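Local coordinates for putative peptidyl-arginine deiminase family protein (Campylobacter jejuni subsp. jejuni serotype O:2, PDB 6B10) that probably hydrolyses agmatine to N-carbamoylputrescine and ammonia, a step on a route to putrescine and other polyamines, at residues 230-235 with 253-258; 209-214 with 234-239; 282-287 with 292-297. All blocks are in the same frame, centred on the assembly; numbering follows the deposited sequence.

In the fold
All three contacts belong to alpha/beta units of the deiminase fold, by family the propeller of guanidino-group-modifying enzymes. Contacts 1 and 2 share helix 233-244: contact 1 packs the turn before it on residues following strand 249-254, and contact 2 its next turn on residues leading into strand 212-216 (centres about 10 Å apart). Contact 3 joins strand 279-284 to helix 289-300 in the next unit. Its centre lies about 15 Å from that of contact 1, and Lys-257 N bonding to Asp-287 OD2 (3.0 Å) links the two. Contacts 2 and 3 (centres about 17 Å apart, nearest atoms about 7 Å) do not touch. Phe-91, Asp-106 and Phe-107, which bind the potassium ion, lie outside all segments.

Contact 1 of 3, residues 230-235 with 253-258; sequences DEHYLP and LPIPKP
The imidazole of His-232 is met obliquely by Ile-255, has CG of Glu-231 over one face near its rim, and holds the carboxylate of Asp-230 at its edge. This is the capped turn that leads into helix 233-244, packed against the exit from strand 249-254 in a beta-alpha-beta unit. Asp-230 OD1 takes two hydrogen bonds. Its anti lone pair receives His-232 N at 2.9 Å, a nearly straight capping bond (166°), while ND1 of the same residue reaches its syn side at 2.8 Å and is more bent (141°). Aspartate suits the place because its short arm can fold back over the type I turn Asp-230 to Tyr-233; the ND1 bond limits rotation of the imidazole, and the backbone N anchors the carboxylate that receives it. From the other segment, Ile-255 has CG1 set between its backbone N and carbonyl carbon (chi1 65°), and the extended branch brings CD1 within 3.7 Å of His-232 ND1 and 3.8 Å of His-232 CB. An apolar methyl can pack there without competing for the hydrogen bond. OD2 forms a salt bridge with Arg-265, and Pro-258 CG stands 4.3 Å from Asp-230 OD2.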
ATOM      1  N   ASP A 230     -19.266 -15.924  10.291  1.00 50.58           N
ATOM      2  CA  ASP A 230     -18.683 -14.581  10.184  1.00 47.73           C
ATOM      3  C   ASP A 230     -19.317 -13.778   9.045  1.00 45.77           C
ATOM      4  O   ASP A 230     -19.591 -14.312   7.966  1.00 45.93           O
ATOM      5  CB  ASP A 230     -17.163 -14.681   9.990  1.00 47.82           C
ATOM      6  CG  ASP A 230     -16.439 -13.376  10.295  1.00 47.06           C
ATOM      7  OD1 ASP A 230     -16.540 -12.430   9.488  1.00 47.14           O
ATOM      8  OD2 ASP A 230     -15.757 -13.297  11.338  1.00 44.85           O
ATOM      9  N   GLU A 231     -19.545 -12.493   9.291  1.00 44.95           N
ATOM     10  CA  GLU A 231     -20.158 -11.606   8.290  1.00 46.92           C
ATOM     11  C   GLU A 231     -19.319 -11.436   7.016  1.00 44.47           C
ATOM     12  O   GLU A 231     -19.847 -11.076   5.967  1.00 44.00           O
ATOM     13  CB  GLU A 231     -20.468 -10.228   8.896  1.00 48.59           C
ATOM     14  CG  GLU A 231     -19.255  -9.440   9.368  1.00 50.83           C
ATOM     15  CD  GLU A 231     -19.636  -8.125  10.023  1.00 53.79           C
ATOM     16  OE1 GLU A 231     -20.586  -7.469   9.542  1.00 57.27           O
ATOM     17  OE2 GLU A 231     -18.982  -7.746  11.018  1.00 54.91           O
ATOM     18  N   HIS A 232     -18.018 -11.696   7.117  1.00 42.98           N
ATOM     19  CA  HIS A 232     -17.125 -11.662   5.959  1.00 40.95           C
ATOM     20  C   HIS A 232     -17.255 -12.868   5.036  1.00 39.71           C
ATOM     21  O   HIS A 232     -16.752 -12.826   3.916  1.00 38.95           O
ATOM     22  CB  HIS A 232     -15.671 -11.578   6.419  1.00 40.60           C
ATOM     23  CG  HIS A 232     -15.327 -10.300   7.107  1.00 39.61           C
ATOM     24  ND1 HIS A 232     -15.208 -10.200   8.474  1.00 39.46           N
ATOM     25  CD2 HIS A 232     -15.064  -9.067   6.615  1.00 39.82           C
ATOM     26  CE1 HIS A 232     -14.882  -8.960   8.795  1.00 39.11           C
ATOM     27  NE2 HIS A 232     -14.789  -8.253   7.684  1.00 38.81           N
ATOM     28  N   TYR A 233     -17.909 -13.935   5.487  1.00 39.07           N
ATOM     29  CA  TYR A 233     -17.893 -15.199   4.746  1.00 39.94           C
ATOM     30  C   TYR A 233     -18.375 -15.078   3.299  1.00 40.90           C
ATOM     31  O   TYR A 233     -17.649 -15.445   2.373  1.00 41.63           O
ATOM     32  CB  TYR A 233     -18.708 -16.284   5.463  1.00 40.14           C
ATOM     33  CG  TYR A 233     -18.650 -17.611   4.746  1.00 40.22           C
ATOM     34  CD1 TYR A 233     -17.573 -18.468   4.924  1.00 40.67           C
ATOM     35  CD2 TYR A 233     -19.656 -17.996   3.859  1.00 40.99           C
ATOM     36  CE1 TYR A 233     -17.502 -19.680   4.257  1.00 41.77           C
ATOM     37  CE2 TYR A 233     -19.597 -19.208   3.188  1.00 41.62           C
ATOM     38  CZ  TYR A 233     -18.517 -20.044   3.388  1.00 43.43           C
ATOM     39  OH  TYR A 233     -18.446 -21.247   2.723  1.00 45.55           O
ATOM     40  N   LEU A 234     -19.597 -14.583   3.111  1.00 40.90           N
ATOM     41  CA  LEU A 234     -20.217 -14.547   1.778  1.00 41.20           C
ATOM     42  C   LEU A 234     -19.640 -13.478   0.837  1.00 38.01           C
ATOM     43  O   LEU A 234     -19.435 -13.762  -0.343  1.00 37.98           O
ATOM     44  CB  LEU A 234     -21.747 -14.405   1.881  1.00 43.59           C
ATOM     45  CG  LEU A 234     -22.494 -15.602   2.490  1.00 46.13           C
ATOM     46  CD1 LEU A 234     -23.958 -15.252   2.725  1.00 46.95           C
ATOM     47  CD2 LEU A 234     -22.378 -16.852   1.621  1.00 46.63           C
ATOM     48  N   PRO A 235     -19.392 -12.252   1.343  1.00 34.96           N
ATOM     49  CA  PRO A 235     -18.697 -11.260   0.527  1.00 34.29           C
ATOM     50  C   PRO A 235     -17.356 -11.760  -0.007  1.00 33.73           C
ATOM     51  O   PRO A 235     -17.061 -11.578  -1.187  1.00 34.07           O
ATOM     52  CB  PRO A 235     -18.478 -10.100   1.494  1.00 35.09           C
ATOM     53  CG  PRO A 235     -19.586 -10.218   2.476  1.00 35.74           C
ATOM     54  CD  PRO A 235     -19.860 -11.682   2.619  1.00 35.60           C
ATOM     55  N   LEU A 253      -5.636 -15.911   1.763  1.00 22.38           N
ATOM     56  CA  LEU A 253      -5.184 -15.282   2.995  1.00 22.17           C
ATOM     57  C   LEU A 253      -6.342 -15.293   3.981  1.00 23.05           C
ATOM     58  O   LEU A 253      -7.105 -14.339   4.036  1.00 22.85           O
ATOM     59  CB  LEU A 253      -4.747 -13.840   2.721  1.00 21.55           C
ATOM     60  CG  LEU A 253      -3.673 -13.639   1.652  1.00 21.40           C
ATOM     61  CD1 LEU A 253      -3.529 -12.159   1.326  1.00 21.21           C
ATOM     62  CD2 LEU A 253      -2.336 -14.234   2.091  1.00 21.41           C
ATOM     63  N   PRO A 254      -6.492 -16.386   4.755  1.00 24.37           N
ATOM     64  CA  PRO A 254      -7.628 -16.478   5.675  1.00 24.24           C
ATOM     65  C   PRO A 254      -7.549 -15.445   6.783  1.00 24.13           C
ATOM     66  O   PRO A 254      -6.540 -15.357   7.470  1.00 23.66           O
ATOM     67  CB  PRO A 254      -7.509 -17.894   6.251  1.00 24.74           C
ATOM     68  CG  PRO A 254      -6.072 -18.265   6.066  1.00 24.38           C
ATOM     69  CD  PRO A 254      -5.661 -17.602   4.790  1.00 24.39           C
ATOM     70  N   ILE A 255      -8.610 -14.668   6.956  1.00 25.02           N
ATOM     71  CA  ILE A 255      -8.612 -13.619   7.972  1.00 25.74           C
ATOM     72  C   ILE A 255      -8.500 -14.236   9.364  1.00 25.88           C
ATOM     73  O   ILE A 255      -8.940 -15.367   9.581  1.00 24.84           O
ATOM     74  CB  ILE A 255      -9.858 -12.701   7.879  1.00 26.54           C
ATOM     75  CG1 ILE A 255     -11.155 -13.463   8.173  1.00 26.96           C
ATOM     76  CG2 ILE A 255      -9.911 -12.029   6.511  1.00 26.76           C
ATOM     77  CD1 ILE A 255     -12.404 -12.594   8.143  1.00 27.60           C
ATOM     78  N   PRO A 256      -7.877 -13.514  10.306  1.00 26.64           N
ATOM     79  CA  PRO A 256      -7.748 -14.065  11.644  1.00 27.61           C
ATOM     80  C   PRO A 256      -9.091 -14.055  12.374  1.00 28.22           C
ATOM     81  O   PRO A 256     -10.074 -13.525  11.853  1.00 27.11           O
ATOM     82  CB  PRO A 256      -6.756 -13.116  12.316  1.00 27.11           C
ATOM     83  CG  PRO A 256      -6.959 -11.821  11.628  1.00 26.56           C
ATOM     84  CD  PRO A 256      -7.307 -12.159  10.210  1.00 26.81           C
ATOM     85  N   LYS A 257      -9.133 -14.648  13.561  1.00 29.89           N
ATOM     86  CA  LYS A 257     -10.317 -14.551  14.398  1.00 31.61           C
ATOM     87  C   LYS A 257     -10.520 -13.080  14.766  1.00 32.48           C
ATOM     88  O   LYS A 257      -9.558 -12.313  14.779  1.00 32.58           O
ATOM     89  CB  LYS A 257     -10.180 -15.401  15.664  1.00 32.48           C
ATOM     90  CG  LYS A 257     -10.053 -16.900  15.420  1.00 33.24           C
ATOM     91  CD  LYS A 257     -11.301 -17.494  14.790  1.00 33.61           C
ATOM     92  CE  LYS A 257     -11.222 -19.013  14.750  1.00 36.28           C
ATOM     93  N   PRO A 258     -11.771 -12.680  15.046  1.00 33.70           N
ATOM     94  CA  PRO A 258     -12.079 -11.291  15.399  1.00 35.74           C
ATOM     95  C   PRO A 258     -11.151 -10.690  16.461  1.00 38.04           C
ATOM     96  O   PRO A 258     -10.928 -11.310  17.502  1.00 40.17           O
ATOM     97  CB  PRO A 258     -13.514 -11.378  15.927  1.00 35.08           C
ATOM     98  CG  PRO A 258     -14.106 -12.542  15.207  1.00 34.39           C
ATOM     99  CD  PRO A 258     -12.987 -13.512  14.965  1.00 33.34           C
TER

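Contact 2 of 3, residues 209-214 with 234-239; sequences DTLARF and LPLQKM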
ATOM      1  N   ASP A 209      -6.160  -2.906  -1.397  1.00 27.16           N
ATOM      2  CA  ASP A 209      -5.034  -3.464  -0.648  1.00 26.78           C
ATOM      3  C   ASP A 209      -5.423  -4.068   0.712  1.00 26.73           C
ATOM      4  O   ASP A 209      -4.550  -4.513   1.450  1.00 26.27           O
ATOM      5  CB  ASP A 209      -3.876  -2.457  -0.523  1.00 27.07           C
ATOM      6  CG  ASP A 209      -4.158  -1.318   0.465  1.00 26.66           C
ATOM      7  OD1 ASP A 209      -5.315  -1.138   0.887  1.00 27.59           O
ATOM      8  OD2 ASP A 209      -3.201  -0.606   0.825  1.00 24.64           O
ATOM      9  N   THR A 210      -6.721  -4.092   1.039  1.00 26.02           N
ATOM     10  CA  THR A 210      -7.209  -4.864   2.183  1.00 25.72           C
ATOM     11  C   THR A 210      -7.790  -6.207   1.739  1.00 25.12           C
ATOM     12  O   THR A 210      -8.079  -7.057   2.572  1.00 26.56           O
ATOM     13  CB  THR A 210      -8.294  -4.114   2.984  1.00 25.68           C
ATOM     14  OG1 THR A 210      -9.461  -3.958   2.179  1.00 26.57           O
ATOM     15  CG2 THR A 210      -7.804  -2.736   3.430  1.00 26.20           C
ATOM     16  N   LEU A 211      -7.945  -6.397   0.433  1.00 24.60           N
ATOM     17  CA  LEU A 211      -8.661  -7.545  -0.109  1.00 24.16           C
ATOM     18  C   LEU A 211      -7.826  -8.458  -0.991  1.00 23.42           C
ATOM     19  O   LEU A 211      -7.891  -9.679  -0.844  1.00 22.67           O
ATOM     20  CB  LEU A 211      -9.854  -7.059  -0.932  1.00 24.63           C
ATOM     21  CG  LEU A 211     -11.005  -6.429  -0.156  1.00 25.16           C
ATOM     22  CD1 LEU A 211     -12.018  -5.867  -1.133  1.00 25.22           C
ATOM     23  CD2 LEU A 211     -11.649  -7.457   0.760  1.00 25.85           C
ATOM     24  N   ALA A 212      -7.079  -7.873  -1.927  1.00 22.80           N
ATOM     25  CA  ALA A 212      -6.405  -8.652  -2.970  1.00 22.99           C
ATOM     26  C   ALA A 212      -5.212  -7.909  -3.536  1.00 22.09           C
ATOM     27  O   ALA A 212      -5.272  -6.697  -3.724  1.00 22.51           O
ATOM     28  CB  ALA A 212      -7.382  -8.989  -4.091  1.00 22.93           C
ATOM     29  N   ARG A 213      -4.151  -8.656  -3.832  1.00 21.10           N
ATOM     30  CA  ARG A 213      -2.867  -8.104  -4.231  1.00 20.95           C
ATOM     31  C   ARG A 213      -2.164  -9.065  -5.180  1.00 21.07           C
ATOM     32  O   ARG A 213      -2.156 -10.268  -4.933  1.00 21.32           O
ATOM     33  CB  ARG A 213      -1.939  -7.955  -3.014  1.00 21.44           C
ATOM     34  CG  ARG A 213      -2.451  -7.142  -1.833  1.00 21.58           C
ATOM     35  CD  ARG A 213      -2.416  -5.643  -2.083  1.00 21.56           C
ATOM     36  NE  ARG A 213      -1.073  -5.172  -2.394  1.00 21.20           N
ATOM     37  CZ  ARG A 213      -0.115  -4.914  -1.502  1.00 21.46           C
ATOM     38  NH1 ARG A 213      -0.312  -5.076  -0.199  1.00 21.52           N
ATOM     39  NH2 ARG A 213       1.071  -4.511  -1.924  1.00 21.77           N
ATOM     40  N   PHE A 214      -1.553  -8.550  -6.242  1.00 20.20           N
ATOM     41  CA  PHE A 214      -0.596  -9.343  -6.997  1.00 20.65           C
ATOM     42  C   PHE A 214       0.660  -9.561  -6.163  1.00 20.70           C
ATOM     43  O   PHE A 214       1.165  -8.627  -5.522  1.00 19.38           O
ATOM     44  CB  PHE A 214      -0.195  -8.655  -8.303  1.00 21.06           C
ATOM     45  CG  PHE A 214      -1.280  -8.632  -9.332  1.00 21.49           C
ATOM     46  CD1 PHE A 214      -1.587  -9.778 -10.051  1.00 22.24           C
ATOM     47  CD2 PHE A 214      -1.997  -7.471  -9.584  1.00 21.95           C
ATOM     48  CE1 PHE A 214      -2.593  -9.765 -11.004  1.00 22.33           C
ATOM     49  CE2 PHE A 214      -3.001  -7.449 -10.537  1.00 22.17           C
ATOM     50  CZ  PHE A 214      -3.298  -8.600 -11.246  1.00 22.44           C
ATOM     51  N   LEU A 234     -19.597 -14.583   3.111  1.00 40.90           N
ATOM     52  CA  LEU A 234     -20.217 -14.547   1.778  1.00 41.20           C
ATOM     53  C   LEU A 234     -19.640 -13.478   0.837  1.00 38.01           C
ATOM     54  O   LEU A 234     -19.435 -13.762  -0.343  1.00 37.98           O
ATOM     55  CB  LEU A 234     -21.747 -14.405   1.881  1.00 43.59           C
ATOM     56  CG  LEU A 234     -22.494 -15.602   2.490  1.00 46.13           C
ATOM     57  CD1 LEU A 234     -23.958 -15.252   2.725  1.00 46.95           C
ATOM     58  CD2 LEU A 234     -22.378 -16.852   1.621  1.00 46.63           C
ATOM     59  N   PRO A 235     -19.392 -12.252   1.343  1.00 34.96           N
ATOM     60  CA  PRO A 235     -18.697 -11.260   0.527  1.00 34.29           C
ATOM     61  C   PRO A 235     -17.356 -11.760  -0.007  1.00 33.73           C
ATOM     62  O   PRO A 235     -17.061 -11.578  -1.187  1.00 34.07           O
ATOM     63  CB  PRO A 235     -18.478 -10.100   1.494  1.00 35.09           C
ATOM     64  CG  PRO A 235     -19.586 -10.218   2.476  1.00 35.74           C
ATOM     65  CD  PRO A 235     -19.860 -11.682   2.619  1.00 35.60           C
ATOM     66  N   LEU A 236     -16.564 -12.394   0.855  1.00 33.08           N
ATOM     67  CA  LEU A 236     -15.269 -12.929   0.447  1.00 33.23           C
ATOM     68  C   LEU A 236     -15.400 -14.177  -0.419  1.00 34.53           C
ATOM     69  O   LEU A 236     -14.582 -14.391  -1.314  1.00 33.60           O
ATOM     70  CB  LEU A 236     -14.367 -13.189   1.660  1.00 31.79           C
ATOM     71  CG  LEU A 236     -13.929 -11.912   2.389  1.00 31.50           C
ATOM     72  CD1 LEU A 236     -13.069 -12.249   3.594  1.00 31.69           C
ATOM     73  CD2 LEU A 236     -13.191 -10.957   1.459  1.00 31.04           C
ATOM     74  N   GLN A 237     -16.424 -14.992  -0.173  1.00 35.76           N
ATOM     75  CA  GLN A 237     -16.692 -16.120  -1.070  1.00 37.87           C
ATOM     76  C   GLN A 237     -17.072 -15.631  -2.467  1.00 36.88           C
ATOM     77  O   GLN A 237     -16.620 -16.193  -3.461  1.00 36.11           O
ATOM     78  CB  GLN A 237     -17.766 -17.055  -0.506  1.00 39.37           C
ATOM     79  CG  GLN A 237     -17.248 -17.997   0.575  1.00 42.16           C
ATOM     80  CD  GLN A 237     -16.261 -19.038   0.051  1.00 43.77           C
ATOM     81  OE1 GLN A 237     -16.382 -19.515  -1.075  1.00 45.40           O
ATOM     82  NE2 GLN A 237     -15.282 -19.397   0.878  1.00 45.82           N
ATOM     83  N   LYS A 238     -17.881 -14.577  -2.542  1.00 37.05           N
ATOM     84  CA  LYS A 238     -18.240 -13.980  -3.833  1.00 38.51           C
ATOM     85  C   LYS A 238     -17.026 -13.344  -4.528  1.00 36.75           C
ATOM     86  O   LYS A 238     -16.837 -13.501  -5.736  1.00 36.10           O
ATOM     87  CB  LYS A 238     -19.342 -12.934  -3.661  1.00 40.66           C
ATOM     88  CG  LYS A 238     -20.719 -13.506  -3.366  1.00 42.67           C
ATOM     89  CD  LYS A 238     -21.711 -12.381  -3.114  1.00 44.65           C
ATOM     90  CE  LYS A 238     -23.008 -12.891  -2.510  1.00 47.00           C
ATOM     91  NZ  LYS A 238     -23.827 -11.766  -1.984  1.00 48.38           N
ATOM     92  N   MET A 239     -16.209 -12.629  -3.762  1.00 35.23           N
ATOM     93  CA  MET A 239     -14.959 -12.084  -4.289  1.00 33.58           C
ATOM     94  C   MET A 239     -14.079 -13.202  -4.853  1.00 33.32           C
ATOM     95  O   MET A 239     -13.477 -13.044  -5.912  1.00 33.62           O
ATOM     96  CB  MET A 239     -14.199 -11.312  -3.209  1.00 32.43           C
ATOM     97  CG  MET A 239     -13.053 -10.464  -3.751  1.00 31.33           C
ATOM     98  SD  MET A 239     -12.119  -9.646  -2.444  1.00 30.08           S
ATOM     99  CE  MET A 239     -11.228 -11.039  -1.759  1.00 30.82           C
TER
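Leu-211 and Met-239 make the tight half of this buried contact. The thioether sulfur lies against the whole leucine side chain, with SD 3.8 Å from Leu-211 CB and 3.9 Å from Leu-211 CD2, the other two side-chain carbons being only slightly farther. Methionine reaches this far because its CG stands anti to the backbone N (chi1 -167°) and the chain runs out extended to the sulfur. A bend at chi3 (73°) then turns the terminal methyl toward the backbone, where CE comes to 3.7 Å from Leu-211 O. The polarisable sulfur and unbranched chain suit a site where one side chain must follow both a branched neighbour and a carbonyl. One turn back on the helix, Leu-236 adds a single methyl-to-methyl touch, its CD2 3.9 Å from Leu-211 CD2, the two leucines lying at a slant. Ala-212 marks the looser margin: Ala-212 CB points toward the helix but lies 4.9 Å from Met-239 CE, leaving the contact to Leu-211. On the outer side of the helix, Leu-234 and Lys-238 are exposed to solvent. Leu-211 just precedes strand 212-216, at the border of a three-stranded sheet; helix 233-244, the connection of the beta-alpha-beta unit 219-224, 233-244, 249-254, packs beside that sheet, and Met-239 also touches His-222 on strand 219-224.

Contact 3 of 3, residues 282-287 with 292-297; sequences VPFYKD and IIAKRL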
ATOM      1  N   VAL A 282       4.904  -8.811   6.121  1.00 23.48           N
ATOM      2  CA  VAL A 282       3.490  -9.179   6.286  1.00 23.54           C
ATOM      3  C   VAL A 282       2.995  -8.812   7.682  1.00 22.97           C
ATOM      4  O   VAL A 282       3.728  -8.959   8.656  1.00 23.03           O
ATOM      5  CB  VAL A 282       3.241 -10.686   5.999  1.00 24.02           C
ATOM      6  CG1 VAL A 282       3.652 -11.031   4.577  1.00 24.45           C
ATOM      7  CG2 VAL A 282       3.991 -11.594   6.969  1.00 24.87           C
ATOM      8  N   PRO A 283       1.747  -8.333   7.785  1.00 23.27           N
ATOM      9  CA  PRO A 283       1.211  -8.053   9.110  1.00 23.98           C
ATOM     10  C   PRO A 283       0.916  -9.342   9.879  1.00 25.02           C
ATOM     11  O   PRO A 283       0.363 -10.289   9.312  1.00 26.03           O
ATOM     12  CB  PRO A 283      -0.081  -7.276   8.825  1.00 24.30           C
ATOM     13  CG  PRO A 283      -0.454  -7.603   7.423  1.00 23.99           C
ATOM     14  CD  PRO A 283       0.787  -8.038   6.707  1.00 23.55           C
ATOM     15  N   PHE A 284       1.333  -9.375  11.139  1.00 24.94           N
ATOM     16  CA  PHE A 284       0.991 -10.438  12.078  1.00 25.29           C
ATOM     17  C   PHE A 284       0.019  -9.847  13.097  1.00 26.11           C
ATOM     18  O   PHE A 284       0.123  -8.669  13.462  1.00 26.42           O
ATOM     19  CB  PHE A 284       2.252 -10.959  12.780  1.00 24.58           C
ATOM     20  CG  PHE A 284       2.952 -12.101  12.067  1.00 24.53           C
ATOM     21  CD1 PHE A 284       2.702 -12.408  10.727  1.00 24.48           C
ATOM     22  CD2 PHE A 284       3.895 -12.863  12.750  1.00 24.13           C
ATOM     23  CE1 PHE A 284       3.362 -13.460  10.101  1.00 24.91           C
ATOM     24  CE2 PHE A 284       4.562 -13.912  12.128  1.00 24.51           C
ATOM     25  CZ  PHE A 284       4.298 -14.211  10.801  1.00 25.07           C
ATOM     26  N   TYR A 285      -0.933 -10.660  13.541  1.00 27.53           N
ATOM     27  CA  TYR A 285      -1.967 -10.223  14.490  1.00 27.98           C
ATOM     28  C   TYR A 285      -2.049 -11.122  15.737  1.00 28.91           C
ATOM     29  O   TYR A 285      -3.005 -11.031  16.520  1.00 29.07           O
ATOM     30  CB  TYR A 285      -3.316 -10.168  13.774  1.00 26.89           C
ATOM     31  CG  TYR A 285      -3.330  -9.233  12.576  1.00 27.47           C
ATOM     32  CD1 TYR A 285      -3.224  -7.848  12.746  1.00 27.35           C
ATOM     33  CD2 TYR A 285      -3.462  -9.725  11.273  1.00 27.20           C
ATOM     34  CE1 TYR A 285      -3.231  -6.985  11.658  1.00 27.14           C
ATOM     35  CE2 TYR A 285      -3.475  -8.868  10.177  1.00 27.36           C
ATOM     36  CZ  TYR A 285      -3.366  -7.499  10.372  1.00 27.62           C
ATOM     37  OH  TYR A 285      -3.384  -6.638   9.285  1.00 26.69           O
ATOM     38  N   LYS A 286      -1.040 -11.970  15.918  1.00 29.89           N
ATOM     39  CA  LYS A 286      -0.983 -12.948  17.015  1.00 32.05           C
ATOM     40  C   LYS A 286      -2.154 -13.937  16.953  1.00 30.54           C
ATOM     41  O   LYS A 286      -2.877 -14.150  17.929  1.00 30.49           O
ATOM     42  CB  LYS A 286      -0.890 -12.252  18.381  1.00 34.08           C
ATOM     43  CG  LYS A 286       0.259 -11.254  18.502  1.00 36.72           C
ATOM     44  CD  LYS A 286       1.612 -11.904  18.239  1.00 39.37           C
ATOM     45  CE  LYS A 286       2.776 -10.952  18.475  1.00 41.85           C
ATOM     46  NZ  LYS A 286       2.853 -10.450  19.875  1.00 43.52           N
ATOM     47  N   ASP A 287      -2.297 -14.537  15.778  1.00 28.73           N
ATOM     48  CA  ASP A 287      -3.331 -15.515  15.479  1.00 28.11           C
ATOM     49  C   ASP A 287      -2.638 -16.634  14.725  1.00 27.84           C
ATOM     50  O   ASP A 287      -1.632 -16.397  14.062  1.00 27.57           O
ATOM     51  CB  ASP A 287      -4.418 -14.860  14.616  1.00 28.26           C
ATOM     52  CG  ASP A 287      -5.538 -15.813  14.232  1.00 28.14           C
ATOM     53  OD1 ASP A 287      -5.338 -16.672  13.342  1.00 28.18           O
ATOM     54  OD2 ASP A 287      -6.636 -15.677  14.793  1.00 27.98           O
ATOM     55  N   ILE A 292       0.240 -19.533   8.943  1.00 25.65           N
ATOM     56  CA  ILE A 292      -0.293 -20.126   7.717  1.00 25.63           C
ATOM     57  C   ILE A 292      -0.004 -19.232   6.513  1.00 24.90           C
ATOM     58  O   ILE A 292       0.451 -19.716   5.468  1.00 23.85           O
ATOM     59  CB  ILE A 292      -1.811 -20.419   7.834  1.00 26.56           C
ATOM     60  CG1 ILE A 292      -2.053 -21.519   8.882  1.00 27.50           C
ATOM     61  CG2 ILE A 292      -2.390 -20.853   6.492  1.00 26.39           C
ATOM     62  CD1 ILE A 292      -3.510 -21.809   9.154  1.00 27.71           C
ATOM     63  N   ILE A 293      -0.260 -17.930   6.652  1.00 24.17           N
ATOM     64  CA  ILE A 293      -0.075 -17.020   5.525  1.00 23.88           C
ATOM     65  C   ILE A 293       1.407 -16.808   5.210  1.00 24.19           C
ATOM     66  O   ILE A 293       1.778 -16.723   4.049  1.00 22.69           O
ATOM     67  CB  ILE A 293      -0.846 -15.690   5.681  1.00 24.28           C
ATOM     68  CG1 ILE A 293      -0.352 -14.865   6.874  1.00 24.53           C
ATOM     69  CG2 ILE A 293      -2.344 -15.970   5.791  1.00 24.05           C
ATOM     70  CD1 ILE A 293       0.495 -13.674   6.493  1.00 25.22           C
ATOM     71  N   ALA A 294       2.252 -16.790   6.243  1.00 24.91           N
ATOM     72  CA  ALA A 294       3.697 -16.616   6.055  1.00 24.67           C
ATOM     73  C   ALA A 294       4.324 -17.789   5.303  1.00 24.81           C
ATOM     74  O   ALA A 294       5.137 -17.585   4.406  1.00 24.80           O
ATOM     75  CB  ALA A 294       4.394 -16.418   7.392  1.00 24.43           C
ATOM     76  N   LYS A 295       3.953 -19.012   5.670  1.00 25.82           N
ATOM     77  CA  LYS A 295       4.458 -20.205   4.974  1.00 26.43           C
ATOM     78  C   LYS A 295       3.956 -20.249   3.538  1.00 24.96           C
ATOM     79  O   LYS A 295       4.718 -20.533   2.615  1.00 23.57           O
ATOM     80  CB  LYS A 295       4.052 -21.486   5.714  1.00 28.55           C
ATOM     81  CG  LYS A 295       4.721 -21.618   7.067  1.00 30.79           C
ATOM     82  CD  LYS A 295       4.472 -22.970   7.716  1.00 33.77           C
ATOM     83  CE  LYS A 295       3.014 -23.167   8.060  1.00 35.73           C
ATOM     84  NZ  LYS A 295       2.855 -24.212   9.113  1.00 38.65           N
ATOM     85  N   ARG A 296       2.676 -19.940   3.360  1.00 24.39           N
ATOM     86  CA  ARG A 296       2.044 -19.944   2.045  1.00 24.63           C
ATOM     87  C   ARG A 296       2.688 -18.914   1.111  1.00 23.97           C
ATOM     88  O   ARG A 296       3.105 -19.254  -0.007  1.00 23.85           O
ATOM     89  CB  ARG A 296       0.547 -19.665   2.199  1.00 26.31           C
ATOM     90  CG  ARG A 296      -0.334 -20.199   1.089  1.00 27.13           C
ATOM     91  CD  ARG A 296      -1.807 -20.053   1.468  1.00 27.81           C
ATOM     92  NE  ARG A 296      -2.301 -21.190   2.241  1.00 27.76           N
ATOM     93  CZ  ARG A 296      -3.485 -21.247   2.848  1.00 27.56           C
ATOM     94  NH1 ARG A 296      -4.328 -20.220   2.816  1.00 27.26           N
ATOM     95  NH2 ARG A 296      -3.824 -22.347   3.502  1.00 28.33           N
ATOM     96  N   LEU A 297       2.799 -17.670   1.575  1.00 22.21           N
ATOM     97  CA  LEU A 297       3.413 -16.614   0.775  1.00 21.67           C
ATOM     98  C   LEU A 297       4.898 -16.887   0.511  1.00 22.52           C
ATOM     99  O   LEU A 297       5.399 -16.627  -0.582  1.00 21.70           O
ATOM    100  CB  LEU A 297       3.253 -15.258   1.462  1.00 21.27           C
ATOM    101  CG  LEU A 297       1.861 -14.619   1.443  1.00 20.70           C
ATOM    102  CD1 LEU A 297       1.780 -13.493   2.461  1.00 20.67           C
ATOM    103  CD2 LEU A 297       1.526 -14.094   0.059  1.00 20.52           C
TER
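Aliphatic packing of Val-282 against Ile-293 and Leu-297 carries most of this contact. The two branches of the valine are shared out: CG1 meets Leu-297 CD1 at 3.7 Å, while Ile-293 CD1 lies 4.1 Å from Val-282 CB and equally near CG2. In both pairs the side chains pass alongside each other, pointing opposite ways. Ile-293 has CG1 between its backbone N and carbonyl carbon (chi1 64°), and an unusual chi2 of 105° swings CD1 onto the valine. Beta-branched valine suits an extended strand, and the longer isoleucine and leucine extend to it from the helix. Within the helix, Ile-292 CG2 rests 3.6 Å above the guanidinium plane of Arg-296, toward its rim.

A ring-edge-to-methyl contact lies beside it. The ring of Phe-284 presents its edge to Ala-294, whose CB sits near the ring plane, 4.1 Å from Phe-284 CZ and as far from CE1. Alanine, with only a CB, lets the ring edge approach the helix closely.

These pairs join the first strand and the helix of the beta-alpha-beta unit 279-284, 289-300 and 305-310. The short axes run nearly antiparallel, at 161° with a closest approach of 9.8 Å, as when a chain doubles back to reach the neighbouring parallel strand. Val-282 and Ala-294 both touch Ile-306 of that second strand.

No hydrogen bond crosses between the segments. Leu-297 N bonds to Ile-293 O at 2.8 Å within the helix; beyond the two segments, short Asp-287 caps Asn-289 N through OD1, and Arg-296 NH1 bonds to Glu-252 O.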